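Local coordinates for protein (GYP1P) (PDB 1FKM) that stimulates GTP hydrolysis by Ypt/Rab GTPases such as Ypt1 and Ypt7 through its TBC-type GAP domain, supplying an arginine and a glutamine finger in trans, at residues A[233-236]-A[237-241]; A[326-329]-A[330-334]. One frame throughout, in Å; residues are numbered along the deposited sequence.

Contact 1: A[233-236]-A[237-241]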
ATOM      1  N   ALA A 233      -1.716  -1.742  17.381  1.00 20.47           N
ATOM      2  CA  ALA A 233      -2.551  -1.487  16.214  1.00 20.70           C
ATOM      3  C   ALA A 233      -2.348  -0.147  15.517  1.00 21.85           C
ATOM      4  O   ALA A 233      -2.749   0.013  14.361  1.00 20.47           O
ATOM      5  CB  ALA A 233      -4.019  -1.648  16.588  1.00 18.72           C
ATOM      6  N   PHE A 234      -1.750   0.828  16.192  1.00 23.07           N
ATOM      7  CA  PHE A 234      -1.558   2.098  15.507  1.00 25.02           C
ATOM      8  C   PHE A 234      -0.717   1.861  14.256  1.00 24.52           C
ATOM      9  O   PHE A 234      -1.044   2.347  13.175  1.00 24.02           O
ATOM     10  CB  PHE A 234      -0.852   3.134  16.380  1.00 28.28           C
ATOM     11  CG  PHE A 234      -0.611   4.432  15.662  1.00 30.42           C
ATOM     12  CD1 PHE A 234      -1.645   5.344  15.490  1.00 32.30           C
ATOM     13  CD2 PHE A 234       0.621   4.702  15.077  1.00 32.02           C
ATOM     14  CE1 PHE A 234      -1.459   6.504  14.737  1.00 34.15           C
ATOM     15  CE2 PHE A 234       0.819   5.860  14.322  1.00 34.00           C
ATOM     16  CZ  PHE A 234      -0.225   6.760  14.153  1.00 32.84           C
ATOM     17  N   ARG A 235       0.366   1.106  14.402  0.50 22.32           N
ATOM     18  CA  ARG A 235       1.239   0.834  13.269  0.50 22.05           C
ATOM     19  C   ARG A 235       0.510   0.006  12.212  0.50 21.44           C
ATOM     20  O   ARG A 235       0.693   0.221  11.014  0.50 19.98           O
ATOM     21  CB  ARG A 235       2.504   0.107  13.733  0.50 23.83           C
ATOM     22  CG  ARG A 235       3.632   0.123  12.709  0.50 25.47           C
ATOM     23  CD  ARG A 235       4.881  -0.574  13.239  0.50 28.32           C
ATOM     24  NE  ARG A 235       4.686  -2.013  13.403  0.50 29.37           N
ATOM     25  CZ  ARG A 235       5.601  -2.840  13.896  0.50 29.63           C
ATOM     26  NH1 ARG A 235       6.780  -2.375  14.279  0.50 30.57           N
ATOM     27  NH2 ARG A 235       5.341  -4.136  13.998  0.50 30.48           N
ATOM     28  N   TRP A 236      -0.317  -0.940  12.654  1.00 23.01           N
ATOM     29  CA  TRP A 236      -1.080  -1.776  11.728  1.00 22.80           C
ATOM     30  C   TRP A 236      -1.954  -0.884  10.847  1.00 22.76           C
ATOM     31  O   TRP A 236      -2.045  -1.073   9.635  1.00 22.60           O
ATOM     32  CB  TRP A 236      -1.994  -2.741  12.485  1.00 20.54           C
ATOM     33  CG  TRP A 236      -1.295  -3.859  13.218  1.00 19.53           C
ATOM     34  CD1 TRP A 236       0.040  -3.981  13.472  1.00 19.41           C
ATOM     35  CD2 TRP A 236      -1.925  -5.003  13.804  1.00 20.03           C
ATOM     36  NE1 TRP A 236       0.282  -5.139  14.184  1.00 19.99           N
ATOM     37  CE2 TRP A 236      -0.911  -5.781  14.399  1.00 19.91           C
ATOM     38  CE3 TRP A 236      -3.254  -5.442  13.881  1.00 20.17           C
ATOM     39  CZ2 TRP A 236      -1.183  -6.980  15.068  1.00 20.46           C
ATOM     40  CZ3 TRP A 236      -3.526  -6.633  14.544  1.00 21.63           C
ATOM     41  CH2 TRP A 236      -2.494  -7.386  15.130  1.00 19.17           C
HETATM   42  N   MSE A 237      -2.605   0.089  11.474  1.00 23.31           N
HETATM   43  CA  MSE A 237      -3.484   0.999  10.750  1.00 25.27           C
HETATM   44  C   MSE A 237      -2.730   2.049   9.938  1.00 23.36           C
HETATM   45  O   MSE A 237      -3.030   2.268   8.766  1.00 23.12           O
HETATM   46  CB  MSE A 237      -4.428   1.698  11.727  1.00 28.81           C
HETATM   47  CG  MSE A 237      -5.870   1.285  11.570  1.00 36.96           C
HETATM   48 SE   MSE A 237      -6.110  -0.625  11.639  1.00 45.76          SE
HETATM   49  CE  MSE A 237      -6.650  -0.802  13.484  1.00 39.29           C
ATOM     50  N   ASN A 238      -1.744   2.681  10.568  1.00 20.22           N
ATOM     51  CA  ASN A 238      -0.962   3.738   9.940  1.00 21.71           C
ATOM     52  C   ASN A 238      -0.231   3.310   8.666  1.00 23.76           C
ATOM     53  O   ASN A 238      -0.151   4.080   7.709  1.00 22.41           O
ATOM     54  CB  ASN A 238       0.043   4.304  10.953  1.00 22.04           C
ATOM     55  CG  ASN A 238       0.601   5.654  10.535  1.00 24.71           C
ATOM     56  OD1 ASN A 238      -0.153   6.567  10.195  1.00 24.26           O
ATOM     57  ND2 ASN A 238       1.921   5.792  10.572  1.00 24.39           N
ATOM     58  N   CYS A 239       0.288   2.084   8.647  1.00 24.53           N
ATOM     59  CA  CYS A 239       1.023   1.591   7.479  1.00 26.01           C
ATOM     60  C   CYS A 239       0.298   0.451   6.760  1.00 24.71           C
ATOM     61  O   CYS A 239       0.905  -0.278   5.981  1.00 22.72           O
ATOM     62  CB  CYS A 239       2.416   1.116   7.913  1.00 31.88           C
ATOM     63  SG  CYS A 239       3.303   2.278   8.981  1.00 42.38           S
ATOM     64  N   LEU A 240      -0.999   0.310   7.017  1.00 25.23           N
ATOM     65  CA  LEU A 240      -1.798  -0.749   6.408  1.00 25.90           C
ATOM     66  C   LEU A 240      -1.132  -2.131   6.504  1.00 25.69           C
ATOM     67  O   LEU A 240      -1.021  -2.851   5.507  1.00 26.52           O
ATOM     68  CB  LEU A 240      -2.103  -0.415   4.940  1.00 29.67           C
ATOM     69  CG  LEU A 240      -2.983   0.809   4.662  1.00 29.55           C
ATOM     70  CD1 LEU A 240      -3.192   0.953   3.162  1.00 29.66           C
ATOM     71  CD2 LEU A 240      -4.327   0.660   5.365  1.00 29.11           C
ATOM     72  N   LEU A 241      -0.694  -2.486   7.710  1.00 21.66           N
ATOM     73  CA  LEU A 241      -0.059  -3.782   7.981  1.00 21.85           C
ATOM     74  C   LEU A 241       1.270  -4.057   7.284  1.00 22.01           C
ATOM     75  O   LEU A 241       1.850  -5.133   7.447  1.00 20.22           O
ATOM     76  CB  LEU A 241      -1.035  -4.924   7.662  1.00 23.42           C
ATOM     77  CG  LEU A 241      -2.142  -5.199   8.686  1.00 25.92           C
ATOM     78  CD1 LEU A 241      -3.095  -6.268   8.161  1.00 24.62           C
ATOM     79  CD2 LEU A 241      -1.512  -5.651   9.992  1.00 22.47           C
TER
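Phe234 and Asn238 point the same way from successive turns of helix 230-238, the amide plane turned only 23° from that of the ring. Asn238 CB sits over the ring face as a CH-pi contact, 4.2 Å from the centroid of the Phe234 ring, and its CG follows along the outer rim near CE2 and CZ. In the backbone between them, Asn238 N gives a hydrogen bond of 2.7 Å to Phe234 O, almost in line with the carbonyl. At the end of the helix, Leu241 CD2, from the turn that follows, comes to 3.7 Å from Trp236 CG, over the face of the five-membered ring. Behind this lies a Schellman motif that ends the helix: with Leu240 at positive phi, Leu241 N reaches back to Trp236 O at 2.7 Å, in the carbonyl plane on a lone pair, while Leu240 N bonds weakly to Met237 O at 3.3 Å. The reversal of the chain carries the Leu241 side chain back against that indole face. Further out, Asn238 OD1 takes a bond from Gln197 NE2, and Asn238 ND2 donates to the backbone O of Gln131, the glutamine finger. Since CG of Phe234 stands anti to the backbone N (chi1 178°), the ring lies alongside this amide; an alanine here would probably leave one side of Asn238 uncovered and its amide less firmly oriented toward Gln131.

Contact 2: A[326-329]-A[330-334]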
ATOM      1  N   GLU A 326     -12.735   0.144   6.190  1.00 24.50           N
ATOM      2  CA  GLU A 326     -13.606  -0.934   6.642  1.00 25.89           C
ATOM      3  C   GLU A 326     -12.971  -2.300   6.406  1.00 22.61           C
ATOM      4  O   GLU A 326     -12.822  -3.086   7.338  1.00 22.44           O
ATOM      5  CB  GLU A 326     -14.951  -0.856   5.919  1.00 49.99           C
ATOM      6  CG  GLU A 326     -15.907  -1.991   6.248  1.00 59.16           C
ATOM      7  CD  GLU A 326     -17.193  -1.920   5.443  1.00 65.30           C
ATOM      8  OE1 GLU A 326     -17.379  -0.935   4.696  1.00 69.46           O
ATOM      9  OE2 GLU A 326     -18.019  -2.850   5.558  1.00 68.52           O
ATOM     10  N   PHE A 327     -12.591  -2.583   5.166  1.00 22.36           N
ATOM     11  CA  PHE A 327     -11.985  -3.871   4.862  1.00 21.43           C
ATOM     12  C   PHE A 327     -10.708  -4.100   5.673  1.00 20.81           C
ATOM     13  O   PHE A 327     -10.456  -5.208   6.151  1.00 19.47           O
ATOM     14  CB  PHE A 327     -11.658  -3.983   3.369  1.00 23.52           C
ATOM     15  CG  PHE A 327     -11.169  -5.342   2.967  1.00 23.90           C
ATOM     16  CD1 PHE A 327     -11.971  -6.467   3.162  1.00 23.44           C
ATOM     17  CD2 PHE A 327      -9.901  -5.508   2.418  1.00 23.60           C
ATOM     18  CE1 PHE A 327     -11.513  -7.743   2.817  1.00 23.26           C
ATOM     19  CE2 PHE A 327      -9.432  -6.775   2.071  1.00 24.40           C
ATOM     20  CZ  PHE A 327     -10.241  -7.898   2.271  1.00 24.75           C
ATOM     21  N   HIS A 328      -9.905  -3.051   5.836  1.00 18.48           N
ATOM     22  CA  HIS A 328      -8.661  -3.181   6.580  1.00 19.05           C
ATOM     23  C   HIS A 328      -8.899  -3.563   8.033  1.00 17.28           C
ATOM     24  O   HIS A 328      -8.136  -4.341   8.606  1.00 17.74           O
ATOM     25  CB  HIS A 328      -7.837  -1.890   6.520  1.00 17.50           C
ATOM     26  CG  HIS A 328      -6.460  -2.038   7.090  1.00 22.61           C
ATOM     27  ND1 HIS A 328      -5.549  -2.951   6.600  1.00 22.94           N
ATOM     28  CD2 HIS A 328      -5.848  -1.418   8.128  1.00 23.10           C
ATOM     29  CE1 HIS A 328      -4.438  -2.888   7.312  1.00 23.65           C
ATOM     30  NE2 HIS A 328      -4.593  -1.967   8.246  1.00 23.61           N
ATOM     31  N   VAL A 329      -9.951  -3.016   8.632  1.00 19.85           N
ATOM     32  CA  VAL A 329     -10.265  -3.328  10.023  1.00 19.62           C
ATOM     33  C   VAL A 329     -10.575  -4.817  10.173  1.00 20.52           C
ATOM     34  O   VAL A 329     -10.170  -5.439  11.148  1.00 19.01           O
ATOM     35  CB  VAL A 329     -11.467  -2.505  10.536  1.00 33.11           C
ATOM     36  CG1 VAL A 329     -11.936  -3.038  11.883  1.00 35.77           C
ATOM     37  CG2 VAL A 329     -11.064  -1.045  10.680  1.00 36.32           C
ATOM     38  N   PHE A 330     -11.290  -5.391   9.210  1.00 19.90           N
ATOM     39  CA  PHE A 330     -11.600  -6.814   9.287  1.00 19.13           C
ATOM     40  C   PHE A 330     -10.369  -7.685   9.068  1.00 19.44           C
ATOM     41  O   PHE A 330     -10.240  -8.746   9.686  1.00 20.96           O
ATOM     42  CB  PHE A 330     -12.715  -7.176   8.303  1.00 18.98           C
ATOM     43  CG  PHE A 330     -14.076  -6.752   8.774  1.00 21.74           C
ATOM     44  CD1 PHE A 330     -14.769  -7.529   9.698  1.00 21.58           C
ATOM     45  CD2 PHE A 330     -14.640  -5.551   8.351  1.00 21.48           C
ATOM     46  CE1 PHE A 330     -16.005  -7.115  10.198  1.00 23.94           C
ATOM     47  CE2 PHE A 330     -15.877  -5.127   8.842  1.00 22.23           C
ATOM     48  CZ  PHE A 330     -16.563  -5.913   9.770  1.00 25.08           C
ATOM     49  N   VAL A 331      -9.466  -7.246   8.192  1.00 16.12           N
ATOM     50  CA  VAL A 331      -8.233  -7.990   7.953  1.00 17.36           C
ATOM     51  C   VAL A 331      -7.414  -7.968   9.252  1.00 17.84           C
ATOM     52  O   VAL A 331      -6.821  -8.976   9.640  1.00 17.21           O
ATOM     53  CB  VAL A 331      -7.400  -7.355   6.811  1.00 18.06           C
ATOM     54  CG1 VAL A 331      -6.025  -8.013   6.724  1.00 16.72           C
ATOM     55  CG2 VAL A 331      -8.131  -7.512   5.492  1.00 18.88           C
ATOM     56  N   CYS A 332      -7.380  -6.817   9.920  1.00 17.74           N
ATOM     57  CA  CYS A 332      -6.637  -6.698  11.172  1.00 19.59           C
ATOM     58  C   CYS A 332      -7.244  -7.576  12.258  1.00 20.40           C
ATOM     59  O   CYS A 332      -6.522  -8.174  13.053  1.00 20.23           O
ATOM     60  CB  CYS A 332      -6.601  -5.245  11.650  1.00 23.47           C
ATOM     61  SG  CYS A 332      -5.474  -4.186  10.708  1.00 23.39           S
ATOM     62  N   ALA A 333      -8.568  -7.651  12.294  1.00 20.37           N
ATOM     63  CA  ALA A 333      -9.244  -8.478  13.291  1.00 21.06           C
ATOM     64  C   ALA A 333      -8.940  -9.959  13.041  1.00 22.20           C
ATOM     65  O   ALA A 333      -8.622 -10.700  13.973  1.00 21.73           O
ATOM     66  CB  ALA A 333     -10.756  -8.230  13.242  1.00 21.54           C
ATOM     67  N   ALA A 334      -9.028 -10.389  11.786  1.00 21.84           N
ATOM     68  CA  ALA A 334      -8.757 -11.785  11.446  1.00 21.66           C
ATOM     69  C   ALA A 334      -7.293 -12.134  11.712  1.00 21.58           C
ATOM     70  O   ALA A 334      -6.978 -13.246  12.145  1.00 22.05           O
ATOM     71  CB  ALA A 334      -9.111 -12.051   9.981  1.00 22.49           C
TER
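Cys332 lays its sulfur over the imidazole of His328, one turn earlier on helix 324-338. From CB, the His328 side chain sets CG anti to the backbone N (chi1 -171°), which swings the ring along the helix toward the next turn. There CD2 and CE1 each lie 3.8 Å from Cys332 SG, and NE2 is nearer still, 3.4 Å from the same sulfur. SG thus rides above the far rim of the ring, 26° off the normal through its centre, in a sulfur-aromatic contact. Both ring nitrogens have partners beyond the helix: ND1 is hydrogen-bonded to Tyr257 OH and NE2 to the backbone O of Trp236. Held at both nitrogens, the buried imidazole has its rotation fixed and its face presented to the sulfur.

This is i to i+4 packing inside a continuous alpha helix of the all-helical Ypt/Rab-GAP domain, with Cys332 N bonded to His328 O at 2.9 Å. Phe327 and Val331 repeat the spacing one residue earlier: Val331 CG2 lies over the phenyl face as a CH-pi contact, 4.0 Å from the centroid of the Phe327 ring, while Tyr257 meets that ring edge-to-face. Glu326 and Phe330 run side by side, Glu326 CG being 4.1 Å from Phe330 CE2. With CG anti to the carbonyl carbon (chi1 -76°), the Phe330 ring folds back along the helix, and its CD2 edge comes to 3.2 Å from Glu326 O, near the ring plane. That same carbonyl accepts two weak backbone bonds, from Phe330 N at 3.3 Å and from Val329 N. Leu210 of helix 198-214 packs against Phe330, Val329 and Ala333.

Overall arrangement
Contact 1 comes first along the chain and contact 2 follows it, their centres 11 Å apart on the same side of the chain's centre. They meet at His328: its NE2 lies 3.0 Å from Trp236 O, a probable hydrogen bond to the carbonyl that also closes the helix end in contact 1. Around that bond, His328 CE1 packs 3.5 Å from Leu241 CG, and His328 CD2 lies 3.6 Å from the selenium (SE) of selenomethionine Met237. The two differ in their relation to the catalytic site. In contact 1 the Asn238 side chain is about 5 Å from that of Gln131, whereas contact 2 is away from both fingers, packed between helices 198-214, 230-238 and 365-382.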